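Local atomic coordinates of Glyco_hydro_cc domain-containing protein (Blastomyces gilchristii, PDB entry 6UB0), a protein that acts as a curdlan-specific exo-beta-1,3-glucanase of glycoside hydrolase family GH128, cleaving beta-1,3-glucan chains. Residues G3-A8 against K225-I230; K68-F73 against A104-P109; Y96-A101 against N133-F138. All blocks are in the same frame, centred on the assembly; numbering follows the deposited sequence.

Contact 1 of 3, residues G3-A8 against K225-I230; sequences GKRGLA and KAYKTI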
# COMPACT_ATOMS: atom_id res chain seq x y z
N GLY A 3 -1.78 13.76 6.77
CA GLY A 3 -1.49 12.61 7.65
C GLY A 3 -1.68 11.29 6.92
O GLY A 3 -1.61 10.22 7.65
N LYS A 4 -1.90 11.33 5.59
CA LYS A 4 -2.10 10.14 4.69
C LYS A 4 -0.79 9.66 4.04
O LYS A 4 -0.77 8.47 3.61
CB LYS A 4 -3.07 10.39 3.53
CG LYS A 4 -4.42 11.00 3.84
CD LYS A 4 -5.23 11.13 2.57
CE LYS A 4 -6.59 11.79 2.73
NZ LYS A 4 -7.32 11.80 1.43
N ARG A 5 0.24 10.49 3.94
CA ARG A 5 1.44 10.18 3.12
C ARG A 5 2.41 9.20 3.81
O ARG A 5 2.82 9.52 4.97
CB ARG A 5 2.18 11.49 2.89
CG ARG A 5 3.18 11.39 1.75
CD ARG A 5 3.59 12.74 1.14
NE ARG A 5 2.47 13.56 0.68
CZ ARG A 5 2.57 14.84 0.27
NH1 ARG A 5 3.75 15.43 0.26
NH2 ARG A 5 1.50 15.53 -0.09
N GLY A 6 2.86 8.17 3.08
CA GLY A 6 3.66 7.03 3.57
C GLY A 6 5.07 6.97 3.00
O GLY A 6 5.29 7.44 1.86
N LEU A 7 5.93 6.23 3.70
CA LEU A 7 7.33 5.96 3.29
C LEU A 7 7.44 4.45 3.03
O LEU A 7 7.59 3.69 3.99
CB LEU A 7 8.26 6.46 4.39
CG LEU A 7 8.31 7.99 4.54
CD1 LEU A 7 9.14 8.35 5.76
CD2 LEU A 7 8.85 8.66 3.29
N ALA A 8 7.45 4.05 1.75
CA ALA A 8 7.60 2.66 1.28
C ALA A 8 9.11 2.39 1.04
O ALA A 8 9.70 3.03 0.20
CB ALA A 8 6.80 2.51 0.02
N LYS A 225 12.51 15.44 -2.93
CA LYS A 225 12.12 16.77 -2.38
C LYS A 225 10.65 17.07 -2.64
O LYS A 225 9.99 17.60 -1.74
CB LYS A 225 12.89 17.89 -3.07
CG LYS A 225 14.32 18.10 -2.60
CD LYS A 225 15.08 19.02 -3.55
CE LYS A 225 16.41 19.50 -3.00
NZ LYS A 225 16.81 20.80 -3.59
N ALA A 226 10.16 16.81 -3.85
CA ALA A 226 8.75 17.06 -4.22
C ALA A 226 7.83 16.23 -3.31
O ALA A 226 6.77 16.74 -2.85
CB ALA A 226 8.54 16.70 -5.67
N TYR A 227 8.14 14.94 -3.15
CA TYR A 227 7.30 14.03 -2.35
C TYR A 227 7.29 14.54 -0.90
O TYR A 227 6.24 14.46 -0.27
CB TYR A 227 7.81 12.59 -2.44
CG TYR A 227 6.92 11.58 -1.76
CD1 TYR A 227 5.59 11.47 -2.11
CD2 TYR A 227 7.44 10.62 -0.91
CE1 TYR A 227 4.75 10.54 -1.52
CE2 TYR A 227 6.62 9.66 -0.34
CZ TYR A 227 5.28 9.58 -0.67
OH TYR A 227 4.43 8.67 -0.09
N LYS A 228 8.37 15.17 -0.45
CA LYS A 228 8.56 15.65 0.96
C LYS A 228 7.81 16.95 1.24
O LYS A 228 7.50 17.16 2.44
CB LYS A 228 10.05 15.88 1.23
CG LYS A 228 10.42 16.12 2.69
CD LYS A 228 11.91 16.04 2.86
CE LYS A 228 12.36 16.00 4.30
NZ LYS A 228 13.82 16.24 4.34
N THR A 229 7.56 17.80 0.23
CA THR A 229 7.17 19.23 0.39
C THR A 229 5.79 19.52 -0.20
O THR A 229 5.23 20.51 0.19
CB THR A 229 8.15 20.19 -0.30
OG1 THR A 229 8.03 19.94 -1.70
CG2 THR A 229 9.59 20.04 0.11
N ILE A 230 5.27 18.72 -1.13
CA ILE A 230 4.07 19.15 -1.90
C ILE A 230 2.86 19.04 -0.97
O ILE A 230 2.73 18.18 -0.07
CB ILE A 230 3.94 18.37 -3.20
CG1 ILE A 230 5.00 18.82 -4.21
CG2 ILE A 230 2.53 18.48 -3.73
CD1 ILE A 230 5.10 17.97 -5.43
OXT ILE A 230 1.96 19.86 -1.14

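Contact 2 of 3, residues K68-F73 against A104-P109; sequences KNLLAF and ARLGSP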
# COMPACT_ATOMS: atom_id res chain seq x y z
N LYS A 68 -1.22 -0.03 14.31
CA LYS A 68 -2.70 0.02 14.28
C LYS A 68 -3.22 -0.80 13.09
O LYS A 68 -4.44 -0.94 12.96
CB LYS A 68 -3.13 1.48 14.23
CG LYS A 68 -2.55 2.31 15.37
CD LYS A 68 -2.62 3.79 15.19
CE LYS A 68 -3.85 4.41 15.83
NZ LYS A 68 -3.54 5.76 16.35
N ASN A 69 -2.34 -1.22 12.20
CA ASN A 69 -2.77 -1.64 10.84
C ASN A 69 -1.93 -2.82 10.39
O ASN A 69 -0.78 -2.90 10.75
CB ASN A 69 -2.64 -0.52 9.80
CG ASN A 69 -3.59 0.64 10.00
OD1 ASN A 69 -4.76 0.51 9.73
ND2 ASN A 69 -3.11 1.76 10.52
N LEU A 70 -2.53 -3.71 9.60
CA LEU A 70 -1.79 -4.84 9.01
C LEU A 70 -2.18 -4.91 7.53
O LEU A 70 -3.40 -4.82 7.23
CB LEU A 70 -2.17 -6.16 9.67
CG LEU A 70 -1.86 -6.28 11.16
CD1 LEU A 70 -2.48 -7.54 11.71
CD2 LEU A 70 -0.37 -6.25 11.40
N LEU A 71 -1.21 -5.23 6.68
CA LEU A 71 -1.46 -5.39 5.21
C LEU A 71 -1.35 -6.87 4.79
O LEU A 71 -0.42 -7.58 5.26
CB LEU A 71 -0.45 -4.61 4.37
CG LEU A 71 -0.54 -3.10 4.44
CD1 LEU A 71 0.79 -2.47 4.08
CD2 LEU A 71 -1.68 -2.52 3.61
N ALA A 72 -2.15 -7.24 3.80
CA ALA A 72 -2.15 -8.61 3.26
C ALA A 72 -1.30 -8.67 1.98
O ALA A 72 -0.54 -7.72 1.73
CB ALA A 72 -3.56 -9.06 3.02
N PHE A 73 -1.49 -9.72 1.17
CA PHE A 73 -0.54 -10.19 0.15
C PHE A 73 -0.25 -9.09 -0.87
O PHE A 73 -1.09 -8.25 -1.21
CB PHE A 73 -1.10 -11.48 -0.48
CG PHE A 73 -1.92 -12.29 0.51
CD1 PHE A 73 -1.34 -12.84 1.65
CD2 PHE A 73 -3.29 -12.50 0.30
CE1 PHE A 73 -2.08 -13.58 2.57
CE2 PHE A 73 -4.03 -13.25 1.22
CZ PHE A 73 -3.43 -13.77 2.35
N ALA A 104 -6.41 -4.67 15.17
CA ALA A 104 -5.77 -3.92 14.08
C ALA A 104 -6.74 -3.82 12.91
O ALA A 104 -7.65 -4.72 12.76
CB ALA A 104 -4.49 -4.63 13.72
N ARG A 105 -6.57 -2.74 12.15
CA ARG A 105 -7.29 -2.55 10.89
C ARG A 105 -6.54 -3.38 9.84
O ARG A 105 -5.29 -3.50 9.94
CB ARG A 105 -7.44 -1.06 10.63
CG ARG A 105 -8.03 -0.33 11.82
CD ARG A 105 -8.19 1.13 11.52
NE ARG A 105 -9.13 1.32 10.44
CZ ARG A 105 -8.81 1.75 9.23
NH1 ARG A 105 -7.54 2.03 8.95
NH2 ARG A 105 -9.73 1.85 8.29
N LEU A 106 -7.30 -4.13 9.05
CA LEU A 106 -6.80 -5.13 8.09
C LEU A 106 -6.98 -4.56 6.68
O LEU A 106 -8.11 -4.08 6.32
CB LEU A 106 -7.57 -6.43 8.30
CG LEU A 106 -7.52 -6.99 9.72
CD1 LEU A 106 -8.28 -8.32 9.84
CD2 LEU A 106 -6.07 -7.14 10.18
N GLY A 107 -5.88 -4.58 5.92
CA GLY A 107 -5.84 -4.10 4.53
C GLY A 107 -5.88 -5.27 3.58
O GLY A 107 -5.24 -6.26 3.83
N SER A 108 -6.68 -5.17 2.54
CA SER A 108 -6.80 -6.27 1.56
C SER A 108 -5.44 -6.61 0.93
O SER A 108 -4.48 -5.84 0.99
CB SER A 108 -7.75 -5.88 0.48
OG SER A 108 -7.04 -5.13 -0.46
N PRO A 109 -5.34 -7.76 0.26
CA PRO A 109 -4.22 -7.97 -0.66
C PRO A 109 -4.24 -6.76 -1.60
O PRO A 109 -5.31 -6.22 -1.96
CB PRO A 109 -4.55 -9.29 -1.35
CG PRO A 109 -5.54 -9.94 -0.40
CD PRO A 109 -6.39 -8.79 0.07
O HOH W 1 -1.73 -5.24 1.04

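Contact 3 of 3, residues Y96-A101 against N133-F138; sequences YMNPYA and NCKIDF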
# COMPACT_ATOMS: atom_id res chain seq x y z
N TYR A 96 -5.40 -16.07 8.22
CA TYR A 96 -4.14 -15.47 8.72
C TYR A 96 -4.33 -13.99 9.10
O TYR A 96 -3.60 -13.51 9.97
CB TYR A 96 -3.01 -15.64 7.69
CG TYR A 96 -2.38 -17.02 7.65
CD1 TYR A 96 -1.56 -17.44 8.68
CD2 TYR A 96 -2.54 -17.86 6.56
CE1 TYR A 96 -0.95 -18.69 8.66
CE2 TYR A 96 -1.93 -19.11 6.50
CZ TYR A 96 -1.13 -19.53 7.57
OH TYR A 96 -0.53 -20.77 7.58
N MET A 97 -5.31 -13.30 8.50
CA MET A 97 -5.61 -11.88 8.80
C MET A 97 -6.82 -11.71 9.77
O MET A 97 -6.67 -10.95 10.77
CB MET A 97 -5.84 -11.14 7.49
CG MET A 97 -4.66 -11.30 6.51
SD MET A 97 -3.18 -10.33 6.91
CE MET A 97 -3.84 -8.66 6.96
N ASN A 98 -8.01 -12.25 9.44
CA ASN A 98 -9.27 -12.05 10.22
C ASN A 98 -9.06 -12.14 11.74
O ASN A 98 -9.79 -11.51 12.48
CB ASN A 98 -10.35 -13.10 9.90
CG ASN A 98 -11.27 -12.67 8.78
OD1 ASN A 98 -10.90 -11.84 7.97
ND2 ASN A 98 -12.47 -13.23 8.72
N PRO A 99 -8.21 -13.07 12.23
CA PRO A 99 -7.89 -13.20 13.65
C PRO A 99 -7.41 -11.95 14.40
O PRO A 99 -7.58 -11.93 15.56
CB PRO A 99 -6.70 -14.17 13.70
CG PRO A 99 -6.49 -14.66 12.26
CD PRO A 99 -7.72 -14.24 11.48
N TYR A 100 -6.77 -11.01 13.72
CA TYR A 100 -6.25 -9.74 14.30
C TYR A 100 -7.25 -8.60 14.12
O TYR A 100 -6.88 -7.46 14.37
CB TYR A 100 -4.90 -9.43 13.67
CG TYR A 100 -3.95 -10.56 13.87
CD1 TYR A 100 -3.30 -10.71 15.07
CD2 TYR A 100 -3.79 -11.55 12.90
CE1 TYR A 100 -2.45 -11.76 15.30
CE2 TYR A 100 -2.99 -12.65 13.14
CZ TYR A 100 -2.33 -12.75 14.35
OH TYR A 100 -1.50 -13.79 14.62
N ALA A 101 -8.46 -8.89 13.70
CA ALA A 101 -9.50 -7.88 13.40
C ALA A 101 -9.77 -7.00 14.63
O ALA A 101 -10.03 -5.81 14.44
CB ALA A 101 -10.76 -8.54 12.94
N ASN A 133 -16.96 -12.85 4.75
CA ASN A 133 -16.28 -13.41 5.95
C ASN A 133 -14.81 -12.94 6.04
O ASN A 133 -14.10 -13.33 7.02
CB ASN A 133 -16.24 -14.94 5.97
CG ASN A 133 -17.60 -15.61 5.87
OD1 ASN A 133 -18.58 -15.22 6.52
ND2 ASN A 133 -17.64 -16.67 5.08
N CYS A 134 -14.32 -12.22 5.03
CA CYS A 134 -12.99 -11.56 5.11
C CYS A 134 -13.24 -10.26 5.91
O CYS A 134 -14.12 -9.46 5.52
CB CYS A 134 -12.34 -11.39 3.73
SG CYS A 134 -11.74 -12.89 2.88
N LYS A 135 -12.51 -10.08 7.01
CA LYS A 135 -12.58 -8.85 7.87
C LYS A 135 -11.59 -7.81 7.33
O LYS A 135 -10.40 -7.91 7.63
CB LYS A 135 -12.30 -9.20 9.33
CG LYS A 135 -13.45 -9.95 10.00
CD LYS A 135 -13.18 -10.38 11.43
CE LYS A 135 -14.31 -11.17 12.03
NZ LYS A 135 -13.79 -12.44 12.56
N ILE A 136 -12.10 -6.88 6.53
CA ILE A 136 -11.30 -5.93 5.69
C ILE A 136 -11.75 -4.52 6.02
O ILE A 136 -12.92 -4.19 5.72
CB ILE A 136 -11.42 -6.21 4.18
CG1 ILE A 136 -11.03 -7.65 3.81
CG2 ILE A 136 -10.59 -5.21 3.39
CD1 ILE A 136 -11.59 -8.13 2.48
N ASP A 137 -10.83 -3.72 6.55
CA ASP A 137 -11.04 -2.29 6.92
C ASP A 137 -10.70 -1.42 5.73
O ASP A 137 -11.21 -0.33 5.69
CB ASP A 137 -10.20 -1.86 8.13
CG ASP A 137 -10.65 -2.57 9.39
OD1 ASP A 137 -11.68 -2.16 9.90
OD2 ASP A 137 -10.02 -3.57 9.79
N PHE A 138 -9.82 -1.87 4.82
CA PHE A 138 -9.40 -1.01 3.67
C PHE A 138 -8.81 -1.87 2.56
O PHE A 138 -8.29 -2.93 2.87
CB PHE A 138 -8.44 0.08 4.18
CG PHE A 138 -7.12 -0.43 4.68
CD1 PHE A 138 -6.04 -0.59 3.83
CD2 PHE A 138 -6.93 -0.72 6.03
CE1 PHE A 138 -4.82 -1.06 4.30
CE2 PHE A 138 -5.72 -1.21 6.50
CZ PHE A 138 -4.66 -1.37 5.64

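Contact 1 of 3, residues G3-A8 against K225-I230
Arg5 and Tyr227 carry the buried part of this contact. Their side chains run past each other in opposite directions. Tyr227 reaches the strand: its OH donates to Gly6 O, at a distance of 2.5 Å that is very short and should be read with caution. The carbonyl oxygen lies in the plane of the ring at its edge. The same OH also bonds to Ser208 N. Arg5 goes the other way, toward the helix. Its CG stands anti to the backbone N (chi1 -164°), and its CD comes over one face of the Tyr227 ring in a CH-pi contact, 4.1 Å from the centroid. Leu7 CD2 adds looser apolar packing at Tyr227 CE2.

Strand 5-8 is the first strand of the TIM barrel, and helix 222-229 is the last helix of the chain. The contact therefore lies where the two ends of the barrel meet. The guanidinium of Arg5 meets backbone oxygens at the C-terminal part of the helix. NH1 donates to Tyr227 O at 2.7 Å, and NH1 and NH2 both reach Ile230 O, the latter at 2.9 Å. Asp198 forms a salt bridge with NH2, and Tyr206 OH bonds to NE.

The outer side is looser. Ile230 is exposed, and its second terminal oxygen, OXT, stays 4.5 Å from Arg5 NH2, too far for a salt bridge. Thr229, also exposed, turns away from the strand.

Contact 2 of 3, residues K68-F73 against A104-P109
Arg105 O accepts the N-H of Leu70, with Leu70 N 2.8 Å away. Asn69 CA also brings its hydrogen to this oxygen. One step on, Gly107 N donates to Leu70 O at 2.8 Å. Leu70 thus bonds to the residues before and after Leu106, as parallel strands require. Arg105 N to Lys68 O repeats the pattern at the start. At the far end the pairing weakens: Ala72 N to Gly107 O is a weak bond of 3.2 Å. Beyond it a water bridges Ala72 O and Ser108 O, donating to both.

These strands are consecutive in the TIM barrel and form a beta-alpha-beta unit with helix 86-96. Leu70 and Leu106 lie side by side on one face of the sheet, with Leu70 CD1 3.9 Å from Leu106 CD2. Leu106 also touches Tyr93 of that helix. On the other face Asn69 lies alongside Arg105. Its amide stands almost perpendicular to the guanidinium (89°), and Asn69 OD1 receives only a weak bond from Arg105 NH1 at 3.3 Å. The stronger partners are elsewhere: Glu41 for Asn69 ND2 and Glu204 for Arg105 NH1. Phe138 fills in beside both.

At the C-terminal end Phe73 CD2 packs at 3.5 Å against Pro109 CG, which approaches the ring obliquely. The Phe73 side chain also touches Ala89 and Ala92 of helix 86-96, while Pro109 meets Trp122 and Phe126. Asn74 and Glu75 of the glycan pocket follow directly after Phe73.

Contact 3 of 3, residues Y96-A101 against N133-F138
Two helix-to-strand loops of the TIM barrel meet here through Asn98 and Lys135. One loop follows helix 86-96, the other helix 119-130, and each leads into the next barrel strand. Asn98 opens a short 3-10 turn, in which its own O accepts from Ala101 N. Its side-chain amide reaches across to the backbone around Cys134.

Asn98 OD1 accepts from Lys135 N at 2.6 Å. The N-H points almost straight at the oxygen (170°), though the nitrogen is tilted from the plane of the amide. On the other branch, Asn98 ND2 faces Asn133 O. Their separation of 2.4 Å is too short to be trusted, so the detail of this bond is doubtful. The amide thus meets the backbone both before and after Cys134. Cys134 is itself tied to Cys130 by a disulfide, so this loop is fastened to the end of helix 119-130. Tyr93 of helix 86-96 adds another link, its OH bonding to Lys135 O.

The side chain of Lys135 crosses that of Asn98 at about a right angle. Lys135 CB lies 3.3 Å from Asn98 OD1, and Lys135 CG passes 3.7 Å from Asn98 CG. With chi1 at -73°, CG stands beside the backbone N, and the extended chain runs on before bending at its last torsion. This is a surface contact, and Lys135 is exposed. Its aliphatic part nevertheless packs against Ala101, where Lys135 CD to Ala101 CB, 3.4 Å, is tighter than usual for two carbons and the exact distance is doubtful.

All three contacts belong to one TIM-barrel domain. Contact 1 joins the two ends of the chain, and both other contacts fall within the span between its segments. It lies across the chain's centre from them, with its centre about 21 Å from that of contact 2 and about 28 Å from that of contact 3. Contacts 2 and 3 are neighbours, about 7 Å apart between centres, and their segments alternate along the chain. They touch directly: Leu106 O probably bonds to Asp137 N, and Ser108 N to Phe138 O, continuing the parallel sheet into strand 138-146. Packing of the last helix on the first strand and pairing of successive strands thus lie on opposite sides of the glycan-holding domain.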